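Betaine aldehyde dehydrogenase (Staphylococcus aureus subsp. aureus COL, PDB 4QTO) catalyses the NAD-dependent oxidation of betaine aldehyde to glycine betaine. Local coordinates at residues Val298-Leu302 against Leu333-Val337. Residues are numbered along the deposited sequence; the frame is centred on the assembly and turned at random. Where two conformers were deposited one is given.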
ATOM      1  N   VAL A 298      -9.301   3.152 -38.154  1.00  9.76           N
ATOM      2  CA  VAL A 298      -8.985   4.259 -39.046  1.00 10.53           C
ATOM      3  C   VAL A 298      -9.139   5.601 -38.315  1.00 10.51           C
ATOM      4  O   VAL A 298      -8.230   6.450 -38.352  1.00 10.45           O
ATOM      5  CB  VAL A 298      -9.863   4.254 -40.307  1.00 11.30           C
ATOM      6  CG1 VAL A 298      -9.617   5.490 -41.144  1.00 11.62           C
ATOM      7  CG2 VAL A 298      -9.575   3.003 -41.121  1.00 11.65           C
ATOM      8  N   ASP A 299     -10.246   5.773 -37.598  1.00 11.05           N
ATOM      9  CA  ASP A 299     -10.483   6.991 -36.816  1.00 11.65           C
ATOM     10  C   ASP A 299      -9.328   7.239 -35.833  1.00 11.67           C
ATOM     11  O   ASP A 299      -8.786   8.351 -35.740  1.00 10.96           O
ATOM     12  CB  ASP A 299     -11.797   6.852 -36.032  1.00 12.70           C
ATOM     13  CG  ASP A 299     -12.102   8.040 -35.133  1.00 14.98           C
ATOM     14  OD1 ASP A 299     -12.641   9.044 -35.628  1.00 17.32           O
ATOM     15  OD2 ASP A 299     -11.911   7.910 -33.905  1.00 16.92           O
ATOM     16  N   GLN A 300      -8.962   6.190 -35.091  1.00 11.15           N
ATOM     17  CA  GLN A 300      -7.934   6.314 -34.074  1.00 10.83           C
ATOM     18  C   GLN A 300      -6.528   6.425 -34.649  1.00 10.24           C
ATOM     19  O   GLN A 300      -5.630   6.980 -33.999  1.00 10.62           O
ATOM     20  CB  GLN A 300      -8.053   5.204 -33.022  1.00 11.34           C
ATOM     21  CG  GLN A 300      -9.320   5.350 -32.177  1.00 11.94           C
ATOM     22  CD  GLN A 300      -9.211   6.441 -31.129  1.00 13.31           C
ATOM     23  OE1 GLN A 300      -8.604   7.509 -31.338  1.00 14.19           O
ATOM     24  NE2 GLN A 300      -9.796   6.187 -29.978  1.00 14.01           N
ATOM     25  N   ALA A 301      -6.298   5.961 -35.887  1.00 10.05           N
ATOM     26  CA  ALA A 301      -4.994   6.114 -36.498  1.00 10.04           C
ATOM     27  C   ALA A 301      -4.831   7.601 -36.872  1.00 10.86           C
ATOM     28  O   ALA A 301      -3.744   8.175 -36.737  1.00 11.10           O
ATOM     29  CB  ALA A 301      -4.844   5.240 -37.728  1.00 10.71           C
ATOM     30  N   LEU A 302      -5.909   8.215 -37.338  1.00 10.69           N
ATOM     31  CA  LEU A 302      -5.892   9.660 -37.624  1.00 11.41           C
ATOM     32  C   LEU A 302      -5.645  10.432 -36.334  1.00 10.60           C
ATOM     33  O   LEU A 302      -4.822  11.355 -36.284  1.00 11.31           O
ATOM     34  CB  LEU A 302      -7.206  10.097 -38.250  1.00 11.43           C
ATOM     35  CG  LEU A 302      -7.498   9.563 -39.657  1.00 11.94           C
ATOM     36  CD1 LEU A 302      -8.998   9.598 -39.928  1.00 12.45           C
ATOM     37  CD2 LEU A 302      -6.713  10.310 -40.722  1.00 12.92           C
ATOM     38  N   LEU A 333      -6.976   5.223 -44.826  1.00 12.62           N
ATOM     39  CA  LEU A 333      -6.257   6.254 -44.084  1.00 13.02           C
ATOM     40  C   LEU A 333      -5.896   7.422 -45.007  1.00 15.21           C
ATOM     41  O   LEU A 333      -6.156   8.589 -44.698  1.00 15.05           O
ATOM     42  CB  LEU A 333      -5.000   5.669 -43.453  1.00 13.19           C
ATOM     43  CG  LEU A 333      -4.139   6.672 -42.688  1.00 13.41           C
ATOM     44  CD1 LEU A 333      -4.897   7.168 -41.477  1.00 14.82           C
ATOM     45  CD2 LEU A 333      -2.829   6.045 -42.268  1.00 14.53           C
ATOM     46  N   ILE A 334      -5.313   7.100 -46.149  0.60 14.87           N
ATOM     47  CA  ILE A 334      -4.910   8.121 -47.133  0.60 15.85           C
ATOM     48  C   ILE A 334      -6.096   8.968 -47.581  0.60 16.96           C
ATOM     49  O   ILE A 334      -6.003  10.204 -47.624  0.60 16.28           O
ATOM     50  CB  ILE A 334      -4.201   7.483 -48.327  0.60 16.03           C
ATOM     51  CG1 ILE A 334      -2.829   6.960 -47.894  0.60 15.30           C
ATOM     52  CG2 ILE A 334      -4.030   8.494 -49.460  0.60 17.86           C
ATOM     53  CD1 ILE A 334      -2.212   5.967 -48.852  0.60 14.65           C
ATOM     54  N   ASP A 335      -7.222   8.322 -47.883  1.00 17.92           N
ATOM     55  CA  ASP A 335      -8.428   9.040 -48.288  1.00 19.07           C
ATOM     56  C   ASP A 335      -8.882  10.027 -47.206  1.00 18.25           C
ATOM     57  O   ASP A 335      -9.338  11.139 -47.517  1.00 18.84           O
ATOM     58  CB  ASP A 335      -9.577   8.050 -48.562  1.00 21.95           C
ATOM     59  CG  ASP A 335      -9.384   7.247 -49.834  1.00 33.48           C
ATOM     60  OD1 ASP A 335      -8.365   7.435 -50.546  1.00 41.16           O
ATOM     61  OD2 ASP A 335     -10.260   6.384 -50.112  1.00 39.62           O
ATOM     62  N   ARG A 336      -8.757   9.643 -45.924  1.00 15.64           N
ATOM     63  CA  ARG A 336      -9.157  10.541 -44.866  1.00 15.96           C
ATOM     64  C   ARG A 336      -8.145  11.663 -44.661  1.00 15.71           C
ATOM     65  O   ARG A 336      -8.528  12.800 -44.356  1.00 15.85           O
ATOM     66  CB  ARG A 336      -9.335   9.763 -43.554  1.00 16.25           C
ATOM     67  CG  ARG A 336     -10.521   8.824 -43.546  1.00 16.73           C
ATOM     68  CD  ARG A 336     -11.855   9.540 -43.426  1.00 17.92           C
ATOM     69  NE  ARG A 336     -12.057  10.194 -42.139  1.00 17.18           N
ATOM     70  CZ  ARG A 336     -12.411   9.570 -41.023  1.00 17.79           C
ATOM     71  NH1 ARG A 336     -12.592   8.247 -41.015  1.00 17.59           N
ATOM     72  NH2 ARG A 336     -12.588  10.269 -39.920  1.00 20.35           N
ATOM     73  N   VAL A 337      -6.858  11.344 -44.758  1.00 15.01           N
ATOM     74  CA  VAL A 337      -5.810  12.345 -44.556  1.00 15.54           C
ATOM     75  C   VAL A 337      -5.993  13.505 -45.534  1.00 17.44           C
ATOM     76  O   VAL A 337      -5.783  14.665 -45.170  1.00 18.84           O
ATOM     77  CB  VAL A 337      -4.400  11.733 -44.626  1.00 15.49           C
ATOM     78  CG1 VAL A 337      -3.321  12.803 -44.708  1.00 16.93           C
ATOM     79  CG2 VAL A 337      -4.174  10.857 -43.407  1.00 15.47           C
TER
HETATM   80  O   HOH W   1     -13.939   8.922 -37.938  1.00 21.20           O
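Two helices of the catalytic domain of an aldehyde dehydrogenase, 294-306 and 323-337, meet through Leu302, whose side chain enters between Leu333, Arg336 and Val337. The short segments cross at -53° with their axes 10.3 Å apart, and they come together most nearly where the CA atoms of Val298 and Leu333 lie 6.1 Å from each other. The two methyls of Leu302 do different work. CD2 is embedded in hydrocarbon, 3.7 Å from Leu333 CD1 and just as far from Val337 CG2, while the Leu302 and Leu333 side chains run past each other in opposite directions. Leu333 keeps its CG anti to the backbone N (chi1 178°), which carries CD1 across to Leu302 and within looser reach of Ala301 CB. CD1 of Leu302 instead sits over the centre of one face of the Arg336 guanidinium, 3.6 Å from CZ. Bends at chi2 and chi3 fold the arginine chain back so that its flat head lies across this methyl, with Val298 CG1 approaching obliquely.

Around the edge of the same group the chemistry turns polar. Asp299 OD1 and Arg336 NH2, 4.5 Å apart, are too distant for a salt bridge; a water in the guanidinium plane joins them, accepting from NH2 (2.8 Å) and hydrogen-bonded to OD1 (2.7 Å). Both residues also grip the C-terminal tail of a second subunit: Asp299 accepts from the backbone N of Val515 and Asn516, and Arg336 donates to the carbonyl oxygens of Phe518 and Ser519. Leu333 and Val337 also pack on Val400 of strand 399-402. The arrangement is thus a helix-helix interface of an alpha/beta catalytic domain, where a neighbouring subunit's tail docks in the tetramer, held by polar bonds to Asp299 and Arg336 and packing its Phe518 against Leu302.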